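Local coordinates for protein lipoxygenase (Cyanothece sp., PDB 5EK8) that probably adds molecular oxygen to polyunsaturated fatty acids as a non-heme iron 9R-lipoxygenase with a PLAT domain, at residues D184-G189 and L391-N396; K191-A196 and I624-L629. One frame throughout, in Å; residues are numbered along the deposited sequence.

Interaction 1 (D184-G189 and L391-N396); sequences DDYSVG and LKSIIN
Asp-184 meets the turn ahead of helix 394-404 with both its carboxylate and its backbone carbonyl. OD2 of Asp-184 accepts the backbone N-H of Ser-393 at 2.6 Å. The bond is nearly straight, 173°, and reaches the oxygen from above the carboxylate plane. With CG anti to the backbone N, chi1 177°, the carboxylate extends to this amide. Its other oxygen, OD1, forms a salt bridge with Arg-123. The second bond runs from ND2 of Asn-396 to the carbonyl O of Asp-184, 2.5 Å, in both the carbonyl and the amide plane. OD1 of Asn-396 is bonded to Thr-182 OG1, so both ends of the amide have partners. The backbone N of Asp-184 is bonded to Thr-182 OG1 too, and the carbonyl O of Asp-185 to Arg-123 NH1. The turn joins helix 383-391 to helix 394-404, and Ser-393 is the N-cap residue of the second. Arg-123 lies on strand 115-126, so Asp-184 also ties this turn to a four-stranded antiparallel sheet. An asparagine in place of Asp-184 would probably lose the salt bridge and leave Arg-123 without this counter-charge. The Tyr-186 side chain, about 10 Å from the bound iron at its nearest atom, runs opposite to Asn-396, ring and amide planes 63° apart. CB of Asn-396 sits 3.4 Å from CZ of Tyr-186, and ND2 lies over one face, offset toward the rim.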
loop_
_atom_site.group_PDB
_atom_site.type_symbol
_atom_site.label_atom_id
_atom_site.label_comp_id
_atom_site.label_asym_id
_atom_site.label_seq_id
_atom_site.Cartn_x
_atom_site.Cartn_y
_atom_site.Cartn_z
ATOM N N ASP A 184 -2.622 8.931 11.783
ATOM C CA ASP A 184 -1.431 8.086 11.753
ATOM C C ASP A 184 -0.405 8.663 10.778
ATOM O O ASP A 184 -0.270 8.197 9.645
ATOM C CB ASP A 184 -1.803 6.649 11.370
ATOM C CG ASP A 184 -0.594 5.730 11.260
ATOM O OD1 ASP A 184 0.419 5.969 11.958
ATOM O OD2 ASP A 184 -0.665 4.762 10.469
ATOM N N ASP A 185 0.311 9.689 11.231
ATOM C CA ASP A 185 1.266 10.409 10.390
ATOM C C ASP A 185 2.551 9.630 10.164
ATOM O O ASP A 185 2.868 8.708 10.914
ATOM C CB ASP A 185 1.604 11.762 11.012
ATOM C CG ASP A 185 1.871 12.823 9.971
ATOM O OD1 ASP A 185 1.960 12.466 8.773
ATOM O OD2 ASP A 185 1.989 14.009 10.356
ATOM N N TYR A 186 3.291 10.010 9.126
ATOM C CA TYR A 186 4.620 9.451 8.883
ATOM C C TYR A 186 5.576 9.766 10.034
ATOM O O TYR A 186 5.296 10.623 10.870
ATOM C CB TYR A 186 5.234 10.005 7.597
ATOM C CG TYR A 186 4.492 9.752 6.309
ATOM C CD1 TYR A 186 4.230 8.464 5.866
ATOM C CD2 TYR A 186 4.112 10.810 5.500
ATOM C CE1 TYR A 186 3.575 8.242 4.664
ATOM C CE2 TYR A 186 3.465 10.600 4.304
ATOM C CZ TYR A 186 3.198 9.320 3.886
ATOM O OH TYR A 186 2.547 9.135 2.687
ATOM N N SER A 187 6.712 9.077 10.065
ATOM C CA SER A 187 7.817 9.481 10.929
ATOM C C SER A 187 8.430 10.741 10.332
ATOM O O SER A 187 8.322 10.966 9.125
ATOM C CB SER A 187 8.872 8.379 11.046
ATOM O OG SER A 187 8.301 7.090 10.904
ATOM N N VAL A 188 9.068 11.561 11.160
ATOM C CA VAL A 188 9.731 12.761 10.654
ATOM C C VAL A 188 10.843 12.396 9.671
ATOM O O VAL A 188 11.151 13.159 8.754
ATOM C CB VAL A 188 10.318 13.613 11.794
ATOM C CG1 VAL A 188 9.234 14.461 12.437
ATOM C CG2 VAL A 188 10.995 12.725 12.817
ATOM N N GLY A 189 11.433 11.220 9.866
ATOM C CA GLY A 189 12.460 10.720 8.973
ATOM C C GLY A 189 11.925 10.462 7.577
ATOM O O GLY A 189 12.497 10.923 6.593
ATOM N N LEU A 391 1.173 -2.037 9.155
ATOM C CA LEU A 391 -0.015 -1.414 8.579
ATOM C C LEU A 391 -0.036 0.093 8.789
ATOM O O LEU A 391 -0.894 0.788 8.248
ATOM C CB LEU A 391 -1.281 -2.038 9.169
ATOM C CG LEU A 391 -1.622 -3.440 8.660
ATOM C CD1 LEU A 391 -2.693 -4.085 9.518
ATOM C CD2 LEU A 391 -2.070 -3.385 7.209
ATOM N N LYS A 392 0.918 0.602 9.562
ATOM C CA LYS A 392 0.960 2.032 9.826
ATOM C C LYS A 392 1.329 2.823 8.571
ATOM O O LYS A 392 1.958 2.292 7.655
ATOM C CB LYS A 392 1.936 2.351 10.965
ATOM C CG LYS A 392 3.355 1.838 10.788
ATOM C CD LYS A 392 4.362 2.902 11.231
ATOM C CE LYS A 392 5.668 2.308 11.763
ATOM N NZ LYS A 392 6.439 1.512 10.769
ATOM N N SER A 393 0.873 4.073 8.527
ATOM C CA SER A 393 1.256 5.060 7.513
ATOM C C SER A 393 0.708 4.822 6.099
ATOM O O SER A 393 0.833 5.698 5.245
ATOM C CB SER A 393 2.786 5.172 7.445
ATOM O OG SER A 393 3.316 5.670 8.664
ATOM N N ILE A 394 0.089 3.669 5.845
ATOM C CA ILE A 394 -0.352 3.346 4.485
ATOM C C ILE A 394 -1.522 4.228 4.035
ATOM O O ILE A 394 -1.658 4.543 2.843
ATOM C CB ILE A 394 -0.735 1.851 4.349
ATOM C CG1 ILE A 394 -0.825 1.455 2.876
ATOM C CG2 ILE A 394 -2.032 1.533 5.073
ATOM C CD1 ILE A 394 -1.166 -0.013 2.670
ATOM N N ILE A 395 -2.338 4.660 4.993
ATOM C CA ILE A 395 -3.456 5.544 4.691
ATOM C C ILE A 395 -2.948 6.847 4.075
ATOM O O ILE A 395 -3.560 7.395 3.150
ATOM C CB ILE A 395 -4.293 5.849 5.953
ATOM C CG1 ILE A 395 -3.394 6.316 7.104
ATOM C CG2 ILE A 395 -5.097 4.618 6.372
ATOM C CD1 ILE A 395 -4.156 6.873 8.281
ATOM N N ASN A 396 -1.809 7.313 4.581
ATOM C CA ASN A 396 -1.184 8.537 4.104
ATOM C C ASN A 396 -0.788 8.431 2.638
ATOM O O ASN A 396 -1.143 9.289 1.824
ATOM C CB ASN A 396 0.047 8.875 4.951
ATOM C CG ASN A 396 -0.279 9.043 6.428
ATOM O OD1 ASN A 396 -1.270 9.685 6.792
ATOM N ND2 ASN A 396 0.550 8.452 7.290
#

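Interaction 2 (K191-A196 and I624-L629); sequences KFQAYA and IKYGLL
Gln-193 and Ala-194, on one side of helix 188-214, meet the loop that follows helix 608-623. One hydrogen bond joins the two segments. The backbone N-H of Lys-625 is donated to OE1 of Gln-193 at 3.1 Å, with an N-H...O angle of 146°. The donor nitrogen sits almost straight out beyond the amide oxygen. Past CG the Gln-193 chain runs out straight, chi2 -154°, and this carries OE1 across to the loop backbone. The apolar part lies beside it. CD1 of Ile-624 rests on the helix backbone, 3.6 Å from CA of Ala-194, and 3.8 Å from the CB of that residue. The small alanine lets the isoleucine come close to the helix. Flat groups make the third kind of contact. The amide of Gln-193 and the ring of Tyr-626 stand almost perpendicular, 86° apart. NE2 of Gln-193 approaches the ring edge, 4.1 Å from CD1 of Tyr-626. CD of Gln-193 also touches CB of Tyr-626 at 4.0 Å. The hydroxyl of Tyr-626 points elsewhere and is bonded to Asp-634. Gln-193 thus contributes the polar part and the buried Ile-624 the apolar part. The side chains of Ile-624 and the C-terminal Ile-668, an iron ligand, come within about 4 Å at their nearest atoms. Through Ile-624 this largely surface contact borders one ligand of the lipoxygenase non-heme iron site.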
loop_
_atom_site.group_PDB
_atom_site.type_symbol
_atom_site.label_atom_id
_atom_site.label_comp_id
_atom_site.label_asym_id
_atom_site.label_seq_id
_atom_site.Cartn_x
_atom_site.Cartn_y
_atom_site.Cartn_z
ATOM N N LYS A 191 9.280 11.705 6.234
ATOM C CA LYS A 191 9.002 13.029 5.684
ATOM C C LYS A 191 10.258 13.696 5.115
ATOM O O LYS A 191 10.262 14.170 3.977
ATOM C CB LYS A 191 8.388 13.930 6.758
ATOM C CG LYS A 191 6.999 13.525 7.216
ATOM C CD LYS A 191 6.281 14.701 7.862
ATOM C CE LYS A 191 4.847 14.348 8.261
ATOM N NZ LYS A 191 4.094 15.548 8.767
ATOM N N PHE A 192 11.321 13.721 5.916
ATOM C CA PHE A 192 12.574 14.359 5.526
ATOM C C PHE A 192 13.175 13.732 4.271
ATOM O O PHE A 192 13.593 14.439 3.352
ATOM C CB PHE A 192 13.582 14.292 6.672
ATOM C CG PHE A 192 13.272 15.223 7.806
ATOM C CD1 PHE A 192 12.367 16.257 7.643
ATOM C CD2 PHE A 192 13.887 15.067 9.034
ATOM C CE1 PHE A 192 12.079 17.119 8.689
ATOM C CE2 PHE A 192 13.607 15.926 10.084
ATOM C CZ PHE A 192 12.703 16.954 9.910
ATOM N N GLN A 193 13.213 12.403 4.236
ATOM C CA GLN A 193 13.688 11.688 3.056
ATOM C C GLN A 193 12.845 12.045 1.838
ATOM O O GLN A 193 13.378 12.287 0.747
ATOM C CB GLN A 193 13.662 10.176 3.281
ATOM C CG GLN A 193 14.724 9.675 4.232
ATOM C CD GLN A 193 15.091 8.232 3.959
ATOM O OE1 GLN A 193 14.710 7.672 2.929
ATOM N NE2 GLN A 193 15.832 7.619 4.881
ATOM N N ALA A 194 11.532 12.090 2.030
ATOM C CA ALA A 194 10.643 12.434 0.927
ATOM C C ALA A 194 10.987 13.800 0.346
ATOM O O ALA A 194 11.231 13.935 -0.858
ATOM C CB ALA A 194 9.189 12.402 1.378
ATOM N N TYR A 195 11.022 14.808 1.212
ATOM C CA TYR A 195 11.223 16.181 0.769
ATOM C C TYR A 195 12.621 16.384 0.194
ATOM O O TYR A 195 12.815 17.194 -0.710
ATOM C CB TYR A 195 10.955 17.151 1.923
ATOM C CG TYR A 195 9.489 17.205 2.296
ATOM C CD1 TYR A 195 8.516 17.394 1.318
ATOM C CD2 TYR A 195 9.072 17.034 3.612
ATOM C CE1 TYR A 195 7.170 17.433 1.640
ATOM C CE2 TYR A 195 7.723 17.070 3.947
ATOM C CZ TYR A 195 6.776 17.269 2.954
ATOM O OH TYR A 195 5.432 17.304 3.274
ATOM N N ALA A 196 13.585 15.628 0.703
ATOM C CA ALA A 196 14.947 15.695 0.193
ATOM C C ALA A 196 15.012 15.158 -1.231
ATOM O O ALA A 196 15.497 15.837 -2.148
ATOM C CB ALA A 196 15.886 14.922 1.095
ATOM N N ILE A 624 12.843 7.157 -2.107
ATOM C CA ILE A 624 12.466 7.349 -0.710
ATOM C C ILE A 624 12.392 5.996 -0.007
ATOM O O ILE A 624 11.509 5.186 -0.301
ATOM C CB ILE A 624 11.110 8.074 -0.580
ATOM C CG1 ILE A 624 11.146 9.417 -1.309
ATOM C CG2 ILE A 624 10.749 8.277 0.879
ATOM C CD1 ILE A 624 9.784 10.023 -1.535
ATOM N N LYS A 625 13.313 5.751 0.919
ATOM C CA LYS A 625 13.434 4.427 1.515
ATOM C C LYS A 625 13.567 4.462 3.035
ATOM O O LYS A 625 14.616 4.129 3.579
ATOM C CB LYS A 625 14.629 3.691 0.901
ATOM C CG LYS A 625 14.557 2.176 1.014
ATOM C CD LYS A 625 15.436 1.510 -0.027
ATOM C CE LYS A 625 15.135 0.023 -0.130
ATOM N NZ LYS A 625 15.790 -0.583 -1.322
ATOM N N TYR A 626 12.495 4.857 3.714
ATOM C CA TYR A 626 12.463 4.866 5.173
ATOM C C TYR A 626 11.509 3.789 5.695
ATOM O O TYR A 626 10.368 3.676 5.238
ATOM C CB TYR A 626 12.049 6.250 5.682
ATOM C CG TYR A 626 12.043 6.411 7.188
ATOM C CD1 TYR A 626 13.092 7.041 7.840
ATOM C CD2 TYR A 626 10.977 5.951 7.958
ATOM C CE1 TYR A 626 13.092 7.199 9.213
ATOM C CE2 TYR A 626 10.972 6.102 9.334
ATOM C CZ TYR A 626 12.035 6.729 9.954
ATOM O OH TYR A 626 12.040 6.890 11.318
ATOM N N GLY A 627 11.979 3.006 6.661
ATOM C CA GLY A 627 11.176 1.942 7.238
ATOM C C GLY A 627 11.577 0.569 6.733
ATOM O O GLY A 627 10.939 0.010 5.837
ATOM N N LEU A 628 12.649 0.031 7.310
ATOM C CA LEU A 628 13.157 -1.289 6.952
ATOM C C LEU A 628 13.181 -2.194 8.178
ATOM O O LEU A 628 13.459 -1.741 9.291
ATOM C CB LEU A 628 14.558 -1.186 6.344
ATOM C CG LEU A 628 14.712 -0.232 5.158
ATOM C CD1 LEU A 628 15.897 0.700 5.368
ATOM C CD2 LEU A 628 14.853 -1.000 3.854
ATOM N N LEU A 629 12.881 -3.473 7.966
ATOM C CA LEU A 629 12.787 -4.444 9.052
ATOM C C LEU A 629 14.063 -4.521 9.887
ATOM O O LEU A 629 14.013 -4.427 11.116
ATOM C CB LEU A 629 12.454 -5.832 8.498
ATOM C CG LEU A 629 11.029 -6.061 7.994
ATOM C CD1 LEU A 629 10.889 -7.475 7.475
ATOM C CD2 LEU A 629 10.011 -5.788 9.097
#

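Overall arrangement
The two contacts lie side by side, their centres about 11 Å apart. Both use helix 188-214: interaction 1 the chain leading into it and its first residues, interaction 2 its next turns. Along the chain the order is 184-189, 191-196, 391-396, 624-629, so the segments alternate and the contacts cross. They also touch directly. OD2 of Asp-185 forms a salt bridge with NZ of Lys-191 at 3.1 Å, and Tyr-626 packs on Ser-187 and Gly-189. The start of one helix is therefore joined to the turn before helix 394-404 and to the late loop 624-629. Both contacts have a side chain about 10 Å from the bound iron.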